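Local coordinates for A-type flavoprotein (Giardia intestinalis, PDB 2Q9U), which probably scavenges oxygen in the parasite, as a flavodiiron protein that passes electrons from flavin mononucleotide to a mu-oxo-diiron centre, at residues W25-R28 with H34-E37; G174-T179 with K197-N202. All coordinates share one frame; numbering follows the deposited sequence.

Interaction 1 of 2, residues W25-R28 with H34-E37; sequences WMVR and HTDE
Arg28 and Thr35 meet within the connection between strands 17-24 and 39-46 of the metallo-beta-lactamase-like domain. This connection contains the short strands 29-30 and 33-34, and Thr35 is the centre of an inverse gamma turn. A backbone bond runs from Thr35 N to Arg28 O, 2.8 Å. The same oxygen receives a CA-H...O contact from His34. A water lies within hydrogen-bonding distance of this oxygen and of Asp36 OD1. Asp36 OD2 forms a salt bridge with Lys300.

Thr35 OG1 lies between its own backbone N and carbonyl carbon (chi1 52°). This turns it to Val27 O at 3.0 Å, a weak bond, with both methyls of Val27 beside it.

The Arg28 chain bends at chi2 (-68°) and folds back over its own segment. NH1 bonds to Trp25 O at 3.2 Å and to Val27 O at 2.7 Å. These bonds help fix the rotation of the guanidinium. NH2 also makes a weak bond to Ser295 O of the second subunit. Asp36 O lies over one face of the guanidinium, offset toward its rim, 3.6 Å from Arg28 NE.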
loop_
_atom_site.group_PDB
_atom_site.type_symbol
_atom_site.label_atom_id
_atom_site.label_comp_id
_atom_site.label_asym_id
_atom_site.label_seq_id
_atom_site.Cartn_x
_atom_site.Cartn_y
_atom_site.Cartn_z
ATOM N N TRP A 25 10.637 -15.350 1.678
ATOM C CA TRP A 25 9.903 -14.730 2.791
ATOM C C TRP A 25 9.258 -13.388 2.396
ATOM O O TRP A 25 8.157 -13.064 2.836
ATOM C CB TRP A 25 10.856 -14.523 3.977
ATOM C CG TRP A 25 11.322 -15.839 4.602
ATOM C CD1 TRP A 25 12.543 -16.461 4.437
ATOM C CD2 TRP A 25 10.553 -16.688 5.460
ATOM N NE1 TRP A 25 12.573 -17.638 5.156
ATOM C CE2 TRP A 25 11.374 -17.786 5.810
ATOM C CE3 TRP A 25 9.245 -16.617 5.988
ATOM C CZ2 TRP A 25 10.939 -18.797 6.660
ATOM C CZ3 TRP A 25 8.819 -17.631 6.843
ATOM C CH2 TRP A 25 9.655 -18.705 7.157
ATOM N N MET A 26 9.908 -12.636 1.534
ATOM C CA MET A 26 9.521 -11.243 1.307
ATOM C C MET A 26 8.608 -10.944 0.130
ATOM O O MET A 26 8.021 -9.841 0.066
ATOM C CB MET A 26 10.780 -10.398 1.201
ATOM C CG MET A 26 11.563 -10.486 2.496
ATOM S SD MET A 26 12.960 -9.398 2.544
ATOM C CE MET A 26 13.977 -10.077 1.301
ATOM N N VAL A 27 8.489 -11.892 -0.805
ATOM C CA VAL A 27 7.737 -11.616 -2.030
ATOM C C VAL A 27 6.269 -11.337 -1.691
ATOM O O VAL A 27 5.638 -12.079 -0.910
ATOM C CB VAL A 27 7.900 -12.693 -3.141
ATOM C CG1 VAL A 27 7.333 -14.064 -2.741
ATOM C CG2 VAL A 27 7.277 -12.206 -4.475
ATOM N N ARG A 28 5.747 -10.247 -2.244
ATOM C CA ARG A 28 4.334 -9.881 -2.013
ATOM C C ARG A 28 3.514 -9.747 -3.286
ATOM O O ARG A 28 2.289 -9.879 -3.254
ATOM C CB ARG A 28 4.200 -8.609 -1.147
ATOM C CG ARG A 28 4.628 -8.816 0.316
ATOM C CD ARG A 28 3.688 -9.740 1.100
ATOM N NE ARG A 28 4.242 -10.011 2.431
ATOM C CZ ARG A 28 5.064 -11.022 2.734
ATOM N NH1 ARG A 28 5.388 -11.933 1.817
ATOM N NH2 ARG A 28 5.541 -11.144 3.973
ATOM N N HIS A 34 -1.049 -11.649 -5.665
ATOM C CA HIS A 34 -0.778 -11.072 -4.352
ATOM C C HIS A 34 -0.370 -12.195 -3.419
ATOM O O HIS A 34 -1.235 -12.900 -2.889
ATOM C CB HIS A 34 -2.001 -10.338 -3.824
ATOM C CG HIS A 34 -2.148 -8.965 -4.386
ATOM N ND1 HIS A 34 -2.344 -8.731 -5.728
ATOM C CD2 HIS A 34 -2.133 -7.752 -3.787
ATOM C CE1 HIS A 34 -2.438 -7.427 -5.936
ATOM N NE2 HIS A 34 -2.305 -6.811 -4.773
ATOM N N THR A 35 0.943 -12.383 -3.251
ATOM C CA THR A 35 1.442 -13.502 -2.461
ATOM C C THR A 35 1.540 -13.022 -1.014
ATOM O O THR A 35 2.622 -12.719 -0.549
ATOM C CB THR A 35 2.835 -14.037 -2.963
ATOM O OG1 THR A 35 3.766 -12.955 -3.070
ATOM C CG2 THR A 35 2.702 -14.694 -4.324
ATOM N N ASP A 36 0.400 -12.940 -0.319
ATOM C CA ASP A 36 0.361 -12.325 1.021
ATOM C C ASP A 36 1.221 -13.089 2.017
ATOM O O ASP A 36 1.710 -12.508 2.996
ATOM C CB ASP A 36 -1.069 -12.281 1.564
ATOM C CG ASP A 36 -1.950 -11.286 0.822
ATOM O OD1 ASP A 36 -1.455 -10.542 -0.046
ATOM O OD2 ASP A 36 -3.157 -11.251 1.124
ATOM N N GLU A 37 1.385 -14.384 1.754
ATOM C CA GLU A 37 2.218 -15.250 2.597
ATOM C C GLU A 37 3.566 -15.683 2.002
ATOM O O GLU A 37 4.130 -16.664 2.465
ATOM C CB GLU A 37 1.403 -16.447 3.085
ATOM C CG GLU A 37 0.144 -15.960 3.815
ATOM C CD GLU A 37 -0.576 -17.060 4.525
ATOM O OE1 GLU A 37 0.060 -17.812 5.292
ATOM O OE2 GLU A 37 -1.790 -17.156 4.298
HETATM O O HOH W 1 0.541 -9.324 -1.189
#

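Interaction 2 of 2, residues G174-T179 with K197-N202; sequences GQHYAT and KEYTAN. With NO3 (nitrate ion), chain C.
Tyr199 and His176 meet beside the diiron site, in the metallo-beta-lactamase-like domain. The two rings are oblique, with centroids 5.0 Å apart and planes at 55°. The CD2-CE2 side of Tyr199 lies over one face of the imidazole, offset toward its rim. The shortest approach is His176 NE2 to Tyr199 CE2, 3.4 Å. Gly174 fills the other part of the contact. Its carbonyl packs over a face of the phenol, near the CB and CG end of Tyr199, and Gly174 O is 3.4 Å from Tyr199 CB. The CA of Gln175 adds a looser contact at 4.2 Å from Tyr199 CD2.

A nitrate ion, probably from the crystallisation liquor, sits at the polar end of the pair. Tyr199 OH is 3.0 Å from nitrate O2, a weak bond whose proton is not settled. Nitrate O1 lies near the plane of the imidazole at its edge. His31 also bonds to the ion.

Tyr199 projects from helix 189-204 with CG anti to the backbone N (chi1 -170°), which carries the ring across to the loop. Tyr199 touches the mu-oxo-diiron group as well as its ligand Asp171. His176 is the centre of an inverse gamma turn. Its ring meets the rings of Tyr33 and of the diiron ligand His230 edge-to-face. The backbone of Gln175 bonds to that of His230.

No hydrogen bond joins the two segments. Van der Waals contact holds the pair. His176 ND1 is taken by Ser39 OG, while NE2 stays on the tyrosine side against CE2. Tyr199 thus has its ring packed on the histidine and its hydroxyl weakly bonded to the nitrate, which may mark a spot where a small anion can bind.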
loop_
_atom_site.group_PDB
_atom_site.type_symbol
_atom_site.label_atom_id
_atom_site.label_comp_id
_atom_site.label_asym_id
_atom_site.label_seq_id
_atom_site.Cartn_x
_atom_site.Cartn_y
_atom_site.Cartn_z
ATOM N N GLY A 174 1.208 -26.984 -5.938
ATOM C CA GLY A 174 1.907 -25.903 -5.259
ATOM C C GLY A 174 1.008 -24.963 -4.485
ATOM O O GLY A 174 -0.222 -24.893 -4.722
ATOM N N GLN A 175 1.628 -24.202 -3.570
ATOM C CA GLN A 175 0.952 -23.063 -2.952
ATOM C C GLN A 175 2.037 -22.019 -2.690
ATOM O O GLN A 175 3.191 -22.348 -2.356
ATOM C CB GLN A 175 0.244 -23.404 -1.617
ATOM C CG GLN A 175 0.013 -24.908 -1.312
ATOM C CD GLN A 175 1.301 -25.625 -0.898
ATOM O OE1 GLN A 175 2.022 -25.179 0.004
ATOM N NE2 GLN A 175 1.581 -26.749 -1.537
ATOM N N HIS A 176 1.655 -20.755 -2.853
ATOM C CA HIS A 176 2.561 -19.655 -2.528
ATOM C C HIS A 176 2.505 -19.473 -1.019
ATOM O O HIS A 176 1.645 -18.753 -0.449
ATOM C CB HIS A 176 2.198 -18.388 -3.310
ATOM C CG HIS A 176 2.468 -18.498 -4.775
ATOM N ND1 HIS A 176 3.698 -18.867 -5.288
ATOM C CD2 HIS A 176 1.673 -18.240 -5.843
ATOM C CE1 HIS A 176 3.638 -18.858 -6.609
ATOM N NE2 HIS A 176 2.422 -18.473 -6.971
ATOM N N TYR A 177 3.387 -20.217 -0.359
ATOM C CA TYR A 177 3.393 -20.279 1.097
ATOM C C TYR A 177 4.829 -20.366 1.619
ATOM O O TYR A 177 5.495 -21.378 1.393
ATOM C CB TYR A 177 2.562 -21.488 1.564
ATOM C CG TYR A 177 2.401 -21.652 3.064
ATOM C CD1 TYR A 177 2.288 -20.548 3.909
ATOM C CD2 TYR A 177 2.359 -22.934 3.643
ATOM C CE1 TYR A 177 2.124 -20.716 5.302
ATOM C CE2 TYR A 177 2.185 -23.097 5.006
ATOM C CZ TYR A 177 2.078 -22.005 5.829
ATOM O OH TYR A 177 1.922 -22.208 7.185
ATOM N N ALA A 178 5.322 -19.293 2.258
ATOM C CA ALA A 178 6.650 -19.306 2.860
ATOM C C ALA A 178 6.554 -19.847 4.290
ATOM O O ALA A 178 5.857 -19.259 5.119
ATOM C CB ALA A 178 7.307 -17.868 2.880
ATOM N N THR A 179 7.300 -20.920 4.568
ATOM C CA THR A 179 7.318 -21.589 5.878
ATOM C C THR A 179 8.618 -22.380 6.009
ATOM O O THR A 179 9.238 -22.714 4.996
ATOM C CB THR A 179 6.060 -22.495 6.098
ATOM O OG1 THR A 179 6.213 -23.249 7.300
ATOM C CG2 THR A 179 5.816 -23.455 4.901
ATOM N N LYS A 197 -5.916 -23.969 -2.961
ATOM C CA LYS A 197 -7.071 -23.483 -3.753
ATOM C C LYS A 197 -6.829 -22.121 -4.393
ATOM O O LYS A 197 -7.221 -21.877 -5.550
ATOM C CB LYS A 197 -8.341 -23.426 -2.904
ATOM C CG LYS A 197 -8.921 -24.789 -2.573
ATOM C CD LYS A 197 -10.137 -24.624 -1.637
ATOM C CE LYS A 197 -10.630 -25.949 -1.101
ATOM N NZ LYS A 197 -11.728 -25.790 -0.071
ATOM N N GLU A 198 -6.171 -21.221 -3.661
ATOM C CA GLU A 198 -5.884 -19.911 -4.245
ATOM C C GLU A 198 -4.951 -20.089 -5.457
ATOM O O GLU A 198 -5.097 -19.411 -6.492
ATOM C CB GLU A 198 -5.265 -18.965 -3.201
ATOM C CG GLU A 198 -5.287 -17.488 -3.631
ATOM C CD GLU A 198 -4.626 -16.596 -2.603
ATOM O OE1 GLU A 198 -3.416 -16.777 -2.368
ATOM O OE2 GLU A 198 -5.315 -15.730 -2.028
ATOM N N TYR A 199 -3.968 -20.977 -5.310
ATOM C CA TYR A 199 -3.029 -21.234 -6.421
ATOM C C TYR A 199 -3.772 -21.808 -7.639
ATOM O O TYR A 199 -3.586 -21.354 -8.788
ATOM C CB TYR A 199 -1.928 -22.191 -5.971
ATOM C CG TYR A 199 -0.829 -22.300 -6.978
ATOM C CD1 TYR A 199 -0.931 -23.183 -8.063
ATOM C CD2 TYR A 199 0.338 -21.526 -6.844
ATOM C CE1 TYR A 199 0.104 -23.298 -9.010
ATOM C CE2 TYR A 199 1.377 -21.636 -7.772
ATOM C CZ TYR A 199 1.249 -22.518 -8.857
ATOM O OH TYR A 199 2.291 -22.596 -9.761
ATOM N N THR A 200 -4.615 -22.801 -7.388
ATOM C CA THR A 200 -5.425 -23.425 -8.449
ATOM C C THR A 200 -6.266 -22.386 -9.201
ATOM O O THR A 200 -6.248 -22.316 -10.443
ATOM C CB THR A 200 -6.360 -24.496 -7.878
ATOM O OG1 THR A 200 -5.592 -25.410 -7.098
ATOM C CG2 THR A 200 -7.025 -25.258 -9.026
ATOM N N ALA A 201 -7.000 -21.580 -8.431
ATOM C CA ALA A 201 -7.871 -20.547 -8.985
ATOM C C ALA A 201 -7.105 -19.552 -9.862
ATOM O O ALA A 201 -7.575 -19.193 -10.952
ATOM C CB ALA A 201 -8.605 -19.785 -7.798
ATOM N N ASN A 202 -5.916 -19.128 -9.407
ATOM C CA ASN A 202 -5.174 -18.025 -10.051
ATOM C C ASN A 202 -4.234 -18.426 -11.162
ATOM O O ASN A 202 -3.957 -17.627 -12.040
ATOM C CB ASN A 202 -4.352 -17.249 -9.021
ATOM C CG ASN A 202 -5.202 -16.286 -8.223
ATOM O OD1 ASN A 202 -5.397 -15.140 -8.623
ATOM N ND2 ASN A 202 -5.714 -16.750 -7.088
HETATM N N NO3 C . 3.648 -19.891 -11.037
HETATM O O1 NO3 C . 2.911 -18.808 -10.604
HETATM O O2 NO3 C . 4.408 -20.564 -10.117
HETATM O O3 NO3 C . 3.604 -20.347 -12.337
#

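How the interactions relate
Interaction 2 is buried near the centre of the chain, while interaction 1 lies nearer the surface, at the second subunit. Their chemistry differs accordingly. Residues 25-28 and 34-37 meet through carbonyl oxygens, a guanidinium and a water; 174-179 and 197-202 meet through rings and a glycine backbone. The centres are 11 Å apart, and segments 34-37 and 174-179 lie against each other. Glu37 O and Ala178 N, 2.9 Å apart, probably form a hydrogen bond. Thr35 CG2 packs on His176 CG at 3.8 Å. Thr35 therefore takes part in both surroundings: its hydroxyl and backbone N serve interaction 1, and its methyl meets the histidine of interaction 2.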